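Local coordinates for protein PT26-6P (Thermococcus sp., PDB 2WB7) that is of unknown function but is encoded by a family of euryarchaeal mobile genetic elements and combines two immunoglobulin-like domains with a helical domain, at residues A[63-68]-A[262-267]; A[359-364]-A[371-376]; A[129-134]-A[159-164]. One frame throughout, in Å; residues are numbered along the deposited sequence.

Contact 1: A[63-68]-A[262-267]; sequences GFSAFP and ALSDFI
Asp265 reaches across to the start of strand 66-75 and accepts the amide of Ala66 on its carboxyl group. The bond, Ala66 N to Asp265 OD2, is 2.9 Å long and nearly straight at 165°, and it uses the syn lone pair of OD2. A chi1 of -58° turns the carboxyl group toward Ser65 and Ala66, where it also covers Ser65 CB. Beside it Ser65 turns OG inward to accept the amide of Ser264, at 3.2 Å from Ser264 N to Ser65 OG, while the same hydroxyl gives its proton to Tyr62 O. Ala262 closes this packed side, its CB 3.7 Å from Ser65 CA. The contact thins out quickly beyond these residues: the Phe64 ring and the Leu263 branches lead away, and Phe67 and Phe266 pack against other strands. Even that looser side is buried. With an alanine in place of Asp265, the buried Ala66 amide would probably lose its acceptor, and Ser65 CB its cover. The two immunoglobulin-like domains are thus joined here by side chains that accept backbone amides, one from each segment, a polar seam within the protein interior.

Contact 2: A[359-364]-A[371-376]; sequences VYAYVE and IPIWLA
Val359 to Val363 run antiparallel to Ile371 to Leu375, the short strand axes approaching to 4.4 Å with 144° between their directions. Val359-Leu375, Ala361-Ile373 and Val363-Ile371 are the hydrogen-bonded pairs, each with two amide-carbonyl bonds; in the middle one, Ala361 N lies 2.7 Å from Ile373 O. Between them, CA-H groups of Tyr360, Tyr362, Pro372 and Trp374 touch carbonyl oxygens of the facing strand. Pro372 fits because it stands in a non-hydrogen-bonded pair, where Tyr362 asks for no amide proton.

One face carries Tyr360, Tyr362, Pro372 and Trp374. The proline lies between the two tyrosines: Tyr360 runs alongside it, with OH 3.5 Å from Pro372 CB, and Tyr362 slants across, with CE1 4.0 Å from the same Pro372 CB. Tyr360 CG is anti to its amide nitrogen (chi1 177°), whereas Tyr362 CG sits beside its own (chi1 -67°), and the two rings lean together until Tyr360 OH donates to Tyr362 OH at 3.0 Å, in the plane of the Tyr360 ring. That bond spans the proline and helps fix both phenols. On the other, aliphatic face Ile373 CD1 meets Val363 CG2 at 3.6 Å, a diagonal step from one hydrogen-bonded pair to the next, and Ile373 CG1 rests over Ala361.

This beta hairpin lies inside the large antiparallel sheet of the second immunoglobulin-like domain. Strand 301-314 pairs with the outer flank of 350-364, and strand 253-261 with that of 370-379. Helix 135-144 covers Tyr360 through Val135, Arg139 and Ile142, while Phe266 of strand 266-272 packs on Val359, Ile373 and Leu375.

Contact 3: A[129-134]-A[159-164]; sequences KAPDPL and STTHFE
Pro131 and Thr161 bury the most surface here, and Phe163 with Ala130 extends the patch along the chain. The pyrrolidine ring of Pro131 lies against the Thr161 side chain at a slant: Pro131 CG is 3.6 Å from Thr161 CG2, and Pro131 CB is 3.5 Å from Thr161 OG1. Having CG2 anti to the amide nitrogen and OG1 beside it (chi1 -50°), Thr161 presents both branches to the proline, so that even its hydroxyl oxygen packs against carbon. On the other side of CG, Pro131 CD reaches Phe163 CB at 3.9 Å.

Phe163 receives Ala130 over one face. The methyl makes a CH-pi contact, Ala130 CB being 3.9 Å from the ring centroid and 30° off the normal, displaced toward CD2 and CE2. Thr161 O lies in the plane of the same ring, at its edge. No hydrogen bond crosses between the segments; shape and apolar surface hold them together. The charged side chains of Lys129 and Asp132 face other partners, and the extended Lys129 runs out to a salt bridge with Asp132, 2.6 Å from NZ to OD2.

Residues 129-134 link strand 120-129 to helix 135-144. The segment 159-164 leads from helix 149-157 into strand 163-178. The contact therefore draws the ends of this helical excursion together. Phe163 continues onto Val94 of strand 85-96 and onto Trp218, whose ring also stacks with His162.

In the fold
Contact 1 is the middle piece, its centre about 9 Å from that of contact 2 and 12 Å from that of contact 3. Ala262 N probably bonds to Trp374 O at 2.8 Å, tying it to the hairpin of contact 2, while the Phe64 ring rests on the backbone of Ser159 and Thr160 in contact 3. Contacts 2 and 3, about 14 Å apart between centres, meet through the ion pair of 129-134: Lys129 NZ probably donates to Pro372 O at 2.7 Å, and Trp374 NE1 to Asp132 OD1 at 3.1 Å. All three thus take part in the junction of the two immunoglobulin-like domains.

Contact 1: A[63-68]-A[262-267]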
ATOM      1  N   GLY A  63      -1.609   6.882  -5.989  1.00 42.75           N
ATOM      2  CA  GLY A  63      -0.319   7.531  -5.745  1.00 41.46           C
ATOM      3  C   GLY A  63       0.494   7.880  -6.979  1.00 40.55           C
ATOM      4  O   GLY A  63       0.005   8.530  -7.891  1.00 40.81           O
ATOM      5  N   PHE A  64       1.746   7.441  -7.015  1.00 39.37           N
ATOM      6  CA  PHE A  64       2.640   7.849  -8.081  1.00 38.18           C
ATOM      7  C   PHE A  64       2.822   6.760  -9.123  1.00 37.38           C
ATOM      8  O   PHE A  64       3.940   6.520  -9.572  1.00 37.13           O
ATOM      9  CB  PHE A  64       4.006   8.233  -7.513  1.00 38.37           C
ATOM     10  CG  PHE A  64       3.967   9.403  -6.571  1.00 39.03           C
ATOM     11  CD1 PHE A  64       3.969  10.693  -7.060  1.00 39.24           C
ATOM     12  CD2 PHE A  64       3.943   9.215  -5.194  1.00 39.16           C
ATOM     13  CE1 PHE A  64       3.937  11.770  -6.204  1.00 39.05           C
ATOM     14  CE2 PHE A  64       3.900  10.291  -4.336  1.00 38.51           C
ATOM     15  CZ  PHE A  64       3.901  11.569  -4.841  1.00 39.22           C
ATOM     16  N   SER A  65       1.737   6.104  -9.522  1.00 36.74           N
ATOM     17  CA  SER A  65       1.842   5.037 -10.519  1.00 36.33           C
ATOM     18  C   SER A  65       1.844   5.547 -11.958  1.00 36.44           C
ATOM     19  O   SER A  65       1.404   6.652 -12.263  1.00 35.89           O
ATOM     20  CB  SER A  65       0.725   4.020 -10.363  1.00 35.88           C
ATOM     21  OG  SER A  65       0.348   3.900  -9.017  1.00 36.21           O
ATOM     22  N   ALA A  66       2.371   4.715 -12.840  1.00 36.92           N
ATOM     23  CA  ALA A  66       2.300   4.951 -14.259  1.00 37.23           C
ATOM     24  C   ALA A  66       0.974   4.338 -14.699  1.00 37.60           C
ATOM     25  O   ALA A  66       0.457   3.448 -14.032  1.00 37.95           O
ATOM     26  CB  ALA A  66       3.469   4.279 -14.944  1.00 36.79           C
ATOM     27  N   PHE A  67       0.400   4.811 -15.794  1.00 37.99           N
ATOM     28  CA  PHE A  67      -0.932   4.339 -16.155  1.00 38.41           C
ATOM     29  C   PHE A  67      -1.128   4.360 -17.647  1.00 38.61           C
ATOM     30  O   PHE A  67      -0.529   5.179 -18.337  1.00 38.79           O
ATOM     31  CB  PHE A  67      -1.995   5.199 -15.476  1.00 38.36           C
ATOM     32  CG  PHE A  67      -1.797   6.663 -15.684  1.00 38.09           C
ATOM     33  CD1 PHE A  67      -2.330   7.300 -16.791  1.00 39.20           C
ATOM     34  CD2 PHE A  67      -1.067   7.406 -14.783  1.00 38.32           C
ATOM     35  CE1 PHE A  67      -2.142   8.663 -16.985  1.00 38.50           C
ATOM     36  CE2 PHE A  67      -0.872   8.762 -14.966  1.00 38.34           C
ATOM     37  CZ  PHE A  67      -1.407   9.392 -16.069  1.00 38.61           C
ATOM     38  N   PRO A  68      -1.980   3.464 -18.153  1.00 38.92           N
ATOM     39  CA  PRO A  68      -2.165   3.416 -19.586  1.00 39.07           C
ATOM     40  C   PRO A  68      -3.030   4.584 -20.007  1.00 39.37           C
ATOM     41  O   PRO A  68      -4.001   4.917 -19.327  1.00 39.25           O
ATOM     42  CB  PRO A  68      -2.909   2.089 -19.805  1.00 38.94           C
ATOM     43  CG  PRO A  68      -3.481   1.698 -18.482  1.00 38.95           C
ATOM     44  CD  PRO A  68      -3.015   2.698 -17.439  1.00 38.91           C
ATOM     45  N   ALA A 262       3.874   3.545  -6.509  1.00 32.10           N
ATOM     46  CA  ALA A 262       3.157   3.049  -7.676  1.00 32.63           C
ATOM     47  C   ALA A 262       2.295   1.827  -7.358  1.00 33.06           C
ATOM     48  O   ALA A 262       2.435   0.769  -7.968  1.00 33.03           O
ATOM     49  CB  ALA A 262       4.144   2.732  -8.782  1.00 32.31           C
ATOM     50  N   LEU A 263       1.378   1.983  -6.418  1.00 33.76           N
ATOM     51  CA  LEU A 263       0.615   0.839  -5.943  1.00 34.68           C
ATOM     52  C   LEU A 263      -0.281   0.226  -7.014  1.00 35.32           C
ATOM     53  O   LEU A 263      -0.611  -0.959  -6.941  1.00 35.75           O
ATOM     54  CB  LEU A 263      -0.203   1.192  -4.698  1.00 34.61           C
ATOM     55  CG  LEU A 263      -0.881   0.015  -3.989  1.00 34.52           C
ATOM     56  CD1 LEU A 263       0.134  -0.991  -3.436  1.00 33.89           C
ATOM     57  CD2 LEU A 263      -1.770   0.554  -2.866  1.00 34.42           C
ATOM     58  N   SER A 264      -0.679   1.026  -8.001  1.00 35.46           N
ATOM     59  CA  SER A 264      -1.493   0.512  -9.097  1.00 35.30           C
ATOM     60  C   SER A 264      -0.683  -0.406 -10.012  1.00 35.26           C
ATOM     61  O   SER A 264      -1.236  -1.273 -10.677  1.00 35.19           O
ATOM     62  CB  SER A 264      -2.064   1.665  -9.906  1.00 35.15           C
ATOM     63  OG  SER A 264      -2.948   2.458  -9.133  1.00 35.79           O
ATOM     64  N   ASP A 265       0.628  -0.208 -10.053  1.00 35.17           N
ATOM     65  CA  ASP A 265       1.472  -0.965 -10.975  1.00 35.34           C
ATOM     66  C   ASP A 265       1.873  -2.329 -10.420  1.00 35.77           C
ATOM     67  O   ASP A 265       1.815  -3.334 -11.136  1.00 35.85           O
ATOM     68  CB  ASP A 265       2.722  -0.169 -11.335  1.00 35.04           C
ATOM     69  CG  ASP A 265       2.394   1.183 -11.949  1.00 35.14           C
ATOM     70  OD1 ASP A 265       1.231   1.366 -12.381  1.00 34.41           O
ATOM     71  OD2 ASP A 265       3.289   2.058 -11.990  1.00 34.07           O
ATOM     72  N   PHE A 266       2.292  -2.357  -9.153  1.00 35.92           N
ATOM     73  CA  PHE A 266       2.618  -3.603  -8.469  1.00 36.06           C
ATOM     74  C   PHE A 266       2.424  -3.484  -6.968  1.00 35.65           C
ATOM     75  O   PHE A 266       2.271  -2.383  -6.444  1.00 36.05           O
ATOM     76  CB  PHE A 266       4.038  -4.072  -8.797  1.00 36.47           C
ATOM     77  CG  PHE A 266       5.124  -3.140  -8.329  1.00 38.62           C
ATOM     78  CD1 PHE A 266       5.895  -3.457  -7.234  1.00 40.78           C
ATOM     79  CD2 PHE A 266       5.393  -1.960  -8.999  1.00 40.36           C
ATOM     80  CE1 PHE A 266       6.907  -2.600  -6.814  1.00 42.62           C
ATOM     81  CE2 PHE A 266       6.397  -1.113  -8.586  1.00 40.70           C
ATOM     82  CZ  PHE A 266       7.154  -1.425  -7.499  1.00 41.43           C
ATOM     83  N   ILE A 267       2.406  -4.614  -6.277  1.00 34.93           N
ATOM     84  CA  ILE A 267       2.103  -4.603  -4.853  1.00 34.72           C
ATOM     85  C   ILE A 267       3.072  -5.459  -4.062  1.00 34.29           C
ATOM     86  O   ILE A 267       3.780  -6.308  -4.608  1.00 34.35           O
ATOM     87  CB  ILE A 267       0.673  -5.085  -4.563  1.00 34.77           C
ATOM     88  CG1 ILE A 267       0.608  -6.613  -4.570  1.00 36.33           C
ATOM     89  CG2 ILE A 267      -0.293  -4.543  -5.589  1.00 35.24           C
ATOM     90  CD1 ILE A 267      -0.811  -7.165  -4.500  1.00 38.34           C
TER

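Contact 2: A[359-364]-A[371-376]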
ATOM      1  N   VAL A 359      10.920  -0.958  -3.407  1.00 30.55           N
ATOM      2  CA  VAL A 359      11.176  -1.499  -4.740  1.00 30.96           C
ATOM      3  C   VAL A 359      11.192  -0.394  -5.784  1.00 31.90           C
ATOM      4  O   VAL A 359      10.412   0.569  -5.728  1.00 31.68           O
ATOM      5  CB  VAL A 359      10.124  -2.529  -5.146  1.00 30.90           C
ATOM      6  CG1 VAL A 359      10.571  -3.272  -6.392  1.00 30.39           C
ATOM      7  CG2 VAL A 359       9.908  -3.504  -4.004  1.00 30.45           C
ATOM      8  N   TYR A 360      12.089  -0.552  -6.744  1.00 33.19           N
ATOM      9  CA  TYR A 360      12.291   0.411  -7.804  1.00 34.79           C
ATOM     10  C   TYR A 360      12.350  -0.373  -9.101  1.00 35.84           C
ATOM     11  O   TYR A 360      13.153  -1.298  -9.224  1.00 36.27           O
ATOM     12  CB  TYR A 360      13.614   1.131  -7.570  1.00 34.79           C
ATOM     13  CG  TYR A 360      14.017   2.114  -8.633  1.00 35.73           C
ATOM     14  CD1 TYR A 360      13.552   3.422  -8.609  1.00 37.15           C
ATOM     15  CD2 TYR A 360      14.898   1.748  -9.639  1.00 37.46           C
ATOM     16  CE1 TYR A 360      13.933   4.339  -9.582  1.00 38.61           C
ATOM     17  CE2 TYR A 360      15.290   2.654 -10.621  1.00 38.78           C
ATOM     18  CZ  TYR A 360      14.804   3.945 -10.587  1.00 39.83           C
ATOM     19  OH  TYR A 360      15.203   4.844 -11.556  1.00 41.75           O
ATOM     20  N   ALA A 361      11.497  -0.027 -10.063  1.00 36.93           N
ATOM     21  CA  ALA A 361      11.514  -0.725 -11.352  1.00 38.05           C
ATOM     22  C   ALA A 361      11.244   0.208 -12.535  1.00 38.81           C
ATOM     23  O   ALA A 361      10.997   1.399 -12.358  1.00 38.77           O
ATOM     24  CB  ALA A 361      10.550  -1.908 -11.346  1.00 37.51           C
ATOM     25  N   TYR A 362      11.319  -0.348 -13.738  1.00 39.98           N
ATOM     26  CA  TYR A 362      11.042   0.392 -14.952  1.00 41.28           C
ATOM     27  C   TYR A 362       9.898  -0.245 -15.702  1.00 41.88           C
ATOM     28  O   TYR A 362       9.856  -1.462 -15.889  1.00 42.46           O
ATOM     29  CB  TYR A 362      12.262   0.405 -15.860  1.00 41.69           C
ATOM     30  CG  TYR A 362      13.426   1.181 -15.298  1.00 43.40           C
ATOM     31  CD1 TYR A 362      13.524   2.546 -15.491  1.00 44.30           C
ATOM     32  CD2 TYR A 362      14.433   0.545 -14.572  1.00 45.56           C
ATOM     33  CE1 TYR A 362      14.588   3.267 -14.975  1.00 45.64           C
ATOM     34  CE2 TYR A 362      15.495   1.263 -14.053  1.00 46.91           C
ATOM     35  CZ  TYR A 362      15.565   2.622 -14.262  1.00 46.16           C
ATOM     36  OH  TYR A 362      16.613   3.339 -13.749  1.00 47.45           O
ATOM     37  N   VAL A 363       8.955   0.582 -16.110  1.00 42.63           N
ATOM     38  CA  VAL A 363       7.956   0.168 -17.064  1.00 43.40           C
ATOM     39  C   VAL A 363       8.518   0.539 -18.421  1.00 44.14           C
ATOM     40  O   VAL A 363       8.786   1.720 -18.676  1.00 44.10           O
ATOM     41  CB  VAL A 363       6.668   0.943 -16.842  1.00 43.29           C
ATOM     42  CG1 VAL A 363       5.663   0.615 -17.927  1.00 43.26           C
ATOM     43  CG2 VAL A 363       6.120   0.649 -15.445  1.00 43.16           C
ATOM     44  N   GLU A 364       8.736  -0.454 -19.279  1.00 45.03           N
ATOM     45  CA  GLU A 364       9.251  -0.173 -20.616  1.00 46.02           C
ATOM     46  C   GLU A 364       8.138  -0.057 -21.643  1.00 45.96           C
ATOM     47  O   GLU A 364       7.514  -1.051 -22.028  1.00 46.03           O
ATOM     48  CB  GLU A 364      10.262  -1.210 -21.092  1.00 46.42           C
ATOM     49  CG  GLU A 364      11.151  -0.599 -22.157  1.00 49.58           C
ATOM     50  CD  GLU A 364      11.453  -1.513 -23.342  1.00 53.72           C
ATOM     51  OE1 GLU A 364      11.447  -2.763 -23.200  1.00 54.38           O
ATOM     52  OE2 GLU A 364      11.724  -0.949 -24.428  1.00 55.25           O
ATOM     53  N   ILE A 371      10.168   4.079 -18.064  1.00 39.68           N
ATOM     54  CA  ILE A 371       9.613   4.925 -16.995  1.00 39.03           C
ATOM     55  C   ILE A 371       9.818   4.331 -15.587  1.00 38.86           C
ATOM     56  O   ILE A 371       9.289   3.259 -15.276  1.00 38.59           O
ATOM     57  CB  ILE A 371       8.099   5.150 -17.201  1.00 38.73           C
ATOM     58  CG1 ILE A 371       7.825   5.729 -18.581  1.00 39.02           C
ATOM     59  CG2 ILE A 371       7.542   6.074 -16.163  1.00 38.27           C
ATOM     60  CD1 ILE A 371       6.368   5.994 -18.839  1.00 37.40           C
ATOM     61  N   PRO A 372      10.561   5.045 -14.717  1.00 38.43           N
ATOM     62  CA  PRO A 372      10.921   4.523 -13.396  1.00 38.00           C
ATOM     63  C   PRO A 372       9.752   4.577 -12.411  1.00 37.61           C
ATOM     64  O   PRO A 372       9.104   5.618 -12.284  1.00 38.24           O
ATOM     65  CB  PRO A 372      12.026   5.480 -12.927  1.00 37.89           C
ATOM     66  CG  PRO A 372      12.254   6.451 -14.064  1.00 38.39           C
ATOM     67  CD  PRO A 372      11.028   6.425 -14.897  1.00 38.19           C
ATOM     68  N   ILE A 373       9.476   3.476 -11.721  1.00 36.32           N
ATOM     69  CA  ILE A 373       8.455   3.497 -10.686  1.00 35.40           C
ATOM     70  C   ILE A 373       9.021   2.938  -9.392  1.00 35.27           C
ATOM     71  O   ILE A 373       9.985   2.151  -9.414  1.00 35.85           O
ATOM     72  CB  ILE A 373       7.223   2.691 -11.075  1.00 35.14           C
ATOM     73  CG1 ILE A 373       7.641   1.319 -11.591  1.00 34.48           C
ATOM     74  CG2 ILE A 373       6.415   3.441 -12.123  1.00 35.00           C
ATOM     75  CD1 ILE A 373       6.481   0.421 -11.860  1.00 34.47           C
ATOM     76  N   TRP A 374       8.439   3.356  -8.269  1.00 33.94           N
ATOM     77  CA  TRP A 374       8.875   2.884  -6.977  1.00 32.87           C
ATOM     78  C   TRP A 374       7.681   2.558  -6.101  1.00 32.42           C
ATOM     79  O   TRP A 374       6.589   3.107  -6.287  1.00 32.04           O
ATOM     80  CB  TRP A 374       9.756   3.931  -6.290  1.00 33.05           C
ATOM     81  CG  TRP A 374       9.038   5.200  -5.944  1.00 31.53           C
ATOM     82  CD1 TRP A 374       8.873   6.284  -6.743  1.00 30.70           C
ATOM     83  CD2 TRP A 374       8.378   5.503  -4.709  1.00 29.77           C
ATOM     84  NE1 TRP A 374       8.166   7.255  -6.077  1.00 30.10           N
ATOM     85  CE2 TRP A 374       7.847   6.799  -4.829  1.00 28.69           C
ATOM     86  CE3 TRP A 374       8.179   4.800  -3.515  1.00 29.22           C
ATOM     87  CZ2 TRP A 374       7.134   7.412  -3.809  1.00 28.19           C
ATOM     88  CZ3 TRP A 374       7.468   5.415  -2.494  1.00 27.89           C
ATOM     89  CH2 TRP A 374       6.959   6.708  -2.649  1.00 27.77           C
ATOM     90  N   LEU A 375       7.900   1.652  -5.153  1.00 31.86           N
ATOM     91  CA  LEU A 375       6.904   1.344  -4.132  1.00 31.24           C
ATOM     92  C   LEU A 375       7.559   1.262  -2.754  1.00 31.23           C
ATOM     93  O   LEU A 375       8.698   0.776  -2.602  1.00 31.07           O
ATOM     94  CB  LEU A 375       6.179   0.037  -4.435  1.00 31.02           C
ATOM     95  CG  LEU A 375       4.993  -0.281  -3.514  1.00 30.24           C
ATOM     96  CD1 LEU A 375       3.822   0.593  -3.831  1.00 28.74           C
ATOM     97  CD2 LEU A 375       4.580  -1.728  -3.679  1.00 31.17           C
ATOM     98  N   ALA A 376       6.846   1.767  -1.758  1.00 30.56           N
ATOM     99  CA  ALA A 376       7.268   1.625  -0.380  1.00 30.27           C
ATOM    100  C   ALA A 376       6.107   0.985   0.350  1.00 29.98           C
ATOM    101  O   ALA A 376       4.954   1.368   0.148  1.00 29.96           O
ATOM    102  CB  ALA A 376       7.610   2.985   0.230  1.00 30.25           C
TER

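Contact 3: A[129-134]-A[159-164]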
ATOM      1  N   LYS A 129       2.772   9.071 -16.714  1.00 44.41           N
ATOM      2  CA  LYS A 129       3.039   9.212 -15.295  1.00 43.76           C
ATOM      3  C   LYS A 129       3.184  10.683 -14.892  1.00 43.88           C
ATOM      4  O   LYS A 129       3.858  11.465 -15.573  1.00 43.87           O
ATOM      5  CB  LYS A 129       4.301   8.434 -14.943  1.00 43.49           C
ATOM      6  CG  LYS A 129       4.611   8.397 -13.461  1.00 42.86           C
ATOM      7  CD  LYS A 129       6.017   7.870 -13.187  1.00 41.69           C
ATOM      8  CE  LYS A 129       6.324   7.961 -11.699  1.00 41.28           C
ATOM      9  NZ  LYS A 129       7.771   7.839 -11.417  1.00 40.03           N
ATOM     10  N   ALA A 130       2.546  11.052 -13.786  1.00 43.85           N
ATOM     11  CA  ALA A 130       2.649  12.403 -13.247  1.00 44.14           C
ATOM     12  C   ALA A 130       4.055  12.729 -12.726  1.00 44.52           C
ATOM     13  O   ALA A 130       4.932  11.855 -12.690  1.00 44.79           O
ATOM     14  CB  ALA A 130       1.628  12.590 -12.145  1.00 44.02           C
ATOM     15  N   PRO A 131       4.286  13.995 -12.322  1.00 44.80           N
ATOM     16  CA  PRO A 131       5.552  14.354 -11.675  1.00 45.04           C
ATOM     17  C   PRO A 131       5.797  13.533 -10.391  1.00 45.12           C
ATOM     18  O   PRO A 131       4.858  13.272  -9.623  1.00 45.28           O
ATOM     19  CB  PRO A 131       5.365  15.845 -11.340  1.00 45.18           C
ATOM     20  CG  PRO A 131       4.363  16.330 -12.315  1.00 44.67           C
ATOM     21  CD  PRO A 131       3.415  15.171 -12.498  1.00 44.71           C
ATOM     22  N   ASP A 132       7.050  13.143 -10.170  1.00 44.87           N
ATOM     23  CA  ASP A 132       7.401  12.249  -9.078  1.00 44.60           C
ATOM     24  C   ASP A 132       8.664  12.717  -8.357  1.00 44.27           C
ATOM     25  O   ASP A 132       9.773  12.370  -8.757  1.00 44.33           O
ATOM     26  CB  ASP A 132       7.625  10.848  -9.644  1.00 45.02           C
ATOM     27  CG  ASP A 132       7.652   9.773  -8.577  1.00 44.97           C
ATOM     28  OD1 ASP A 132       7.812  10.094  -7.383  1.00 46.95           O
ATOM     29  OD2 ASP A 132       7.506   8.599  -8.943  1.00 45.12           O
ATOM     30  N   PRO A 133       8.492  13.474  -7.268  1.00 43.89           N
ATOM     31  CA  PRO A 133       9.567  14.065  -6.483  1.00 43.74           C
ATOM     32  C   PRO A 133      10.453  13.052  -5.745  1.00 43.88           C
ATOM     33  O   PRO A 133      11.669  13.264  -5.650  1.00 44.39           O
ATOM     34  CB  PRO A 133       8.828  14.932  -5.464  1.00 43.88           C
ATOM     35  CG  PRO A 133       7.401  14.941  -5.871  1.00 43.91           C
ATOM     36  CD  PRO A 133       7.173  13.717  -6.671  1.00 43.89           C
ATOM     37  N   LEU A 134       9.867  11.963  -5.248  1.00 43.61           N
ATOM     38  CA  LEU A 134      10.601  10.988  -4.436  1.00 43.31           C
ATOM     39  C   LEU A 134      11.409   9.912  -5.203  1.00 43.17           C
ATOM     40  O   LEU A 134      12.323   9.294  -4.638  1.00 43.23           O
ATOM     41  CB  LEU A 134       9.638  10.315  -3.454  1.00 43.10           C
ATOM     42  CG  LEU A 134       9.125  11.256  -2.376  1.00 43.06           C
ATOM     43  CD1 LEU A 134       8.438  10.492  -1.250  1.00 43.04           C
ATOM     44  CD2 LEU A 134      10.292  12.083  -1.840  1.00 43.61           C
ATOM     45  N   SER A 159       2.902  14.579  -1.464  1.00 49.04           N
ATOM     46  CA  SER A 159       1.634  14.464  -2.173  1.00 50.00           C
ATOM     47  C   SER A 159       1.845  14.316  -3.659  1.00 50.46           C
ATOM     48  O   SER A 159       2.904  14.646  -4.191  1.00 50.45           O
ATOM     49  CB  SER A 159       0.768  15.694  -1.938  1.00 49.95           C
ATOM     50  OG  SER A 159       0.400  15.779  -0.582  1.00 51.54           O
ATOM     51  N   THR A 160       0.803  13.836  -4.323  1.00 51.34           N
ATOM     52  CA  THR A 160       0.789  13.727  -5.771  1.00 52.01           C
ATOM     53  C   THR A 160       0.669  15.115  -6.411  1.00 52.55           C
ATOM     54  O   THR A 160      -0.060  15.973  -5.918  1.00 52.12           O
ATOM     55  CB  THR A 160      -0.341  12.795  -6.242  1.00 52.03           C
ATOM     56  OG1 THR A 160      -1.582  13.187  -5.636  1.00 52.47           O
ATOM     57  CG2 THR A 160      -0.029  11.361  -5.845  1.00 51.60           C
ATOM     58  N   THR A 161       1.414  15.320  -7.494  1.00 53.49           N
ATOM     59  CA  THR A 161       1.468  16.603  -8.192  1.00 54.36           C
ATOM     60  C   THR A 161       0.308  16.779  -9.172  1.00 54.65           C
ATOM     61  O   THR A 161      -0.197  15.799  -9.724  1.00 55.11           O
ATOM     62  CB  THR A 161       2.762  16.724  -9.003  1.00 54.66           C
ATOM     63  OG1 THR A 161       3.904  16.409  -8.176  1.00 55.26           O
ATOM     64  CG2 THR A 161       2.884  18.131  -9.585  1.00 54.97           C
ATOM     65  N   HIS A 162      -0.107  18.028  -9.386  1.00 54.87           N
ATOM     66  CA  HIS A 162      -1.125  18.364 -10.394  1.00 54.92           C
ATOM     67  C   HIS A 162      -0.519  18.334 -11.797  1.00 54.48           C
ATOM     68  O   HIS A 162       0.588  18.821 -11.996  1.00 54.62           O
ATOM     69  CB  HIS A 162      -1.701  19.761 -10.134  1.00 55.25           C
ATOM     70  CG  HIS A 162      -2.795  19.789  -9.114  1.00 56.81           C
ATOM     71  ND1 HIS A 162      -3.308  20.960  -8.600  1.00 57.86           N
ATOM     72  CD2 HIS A 162      -3.469  18.784  -8.505  1.00 58.82           C
ATOM     73  CE1 HIS A 162      -4.263  20.676  -7.732  1.00 58.36           C
ATOM     74  NE2 HIS A 162      -4.386  19.362  -7.660  1.00 58.91           N
ATOM     75  N   PHE A 163      -1.244  17.780 -12.765  1.00 54.14           N
ATOM     76  CA  PHE A 163      -0.742  17.666 -14.137  1.00 53.79           C
ATOM     77  C   PHE A 163      -1.908  17.523 -15.122  1.00 53.51           C
ATOM     78  O   PHE A 163      -3.051  17.311 -14.709  1.00 53.16           O
ATOM     79  CB  PHE A 163       0.157  16.433 -14.272  1.00 53.77           C
ATOM     80  CG  PHE A 163      -0.607  15.140 -14.245  1.00 53.77           C
ATOM     81  CD1 PHE A 163      -0.938  14.483 -15.428  1.00 53.24           C
ATOM     82  CD2 PHE A 163      -1.028  14.593 -13.038  1.00 52.57           C
ATOM     83  CE1 PHE A 163      -1.665  13.298 -15.404  1.00 52.08           C
ATOM     84  CE2 PHE A 163      -1.755  13.415 -13.012  1.00 52.00           C
ATOM     85  CZ  PHE A 163      -2.071  12.766 -14.198  1.00 51.71           C
ATOM     86  N   GLU A 164      -1.604  17.635 -16.417  1.00 53.11           N
ATOM     87  CA  GLU A 164      -2.571  17.375 -17.474  1.00 52.81           C
ATOM     88  C   GLU A 164      -1.891  16.674 -18.634  1.00 52.44           C
ATOM     89  O   GLU A 164      -0.680  16.782 -18.811  1.00 52.42           O
ATOM     90  CB  GLU A 164      -3.210  18.678 -17.971  1.00 52.98           C
ATOM     91  CG  GLU A 164      -3.997  19.457 -16.921  1.00 53.32           C
ATOM     92  CD  GLU A 164      -5.348  18.844 -16.625  1.00 54.87           C
ATOM     93  OE1 GLU A 164      -5.788  17.992 -17.420  1.00 56.16           O
ATOM     94  OE2 GLU A 164      -5.973  19.211 -15.604  1.00 56.19           O
TER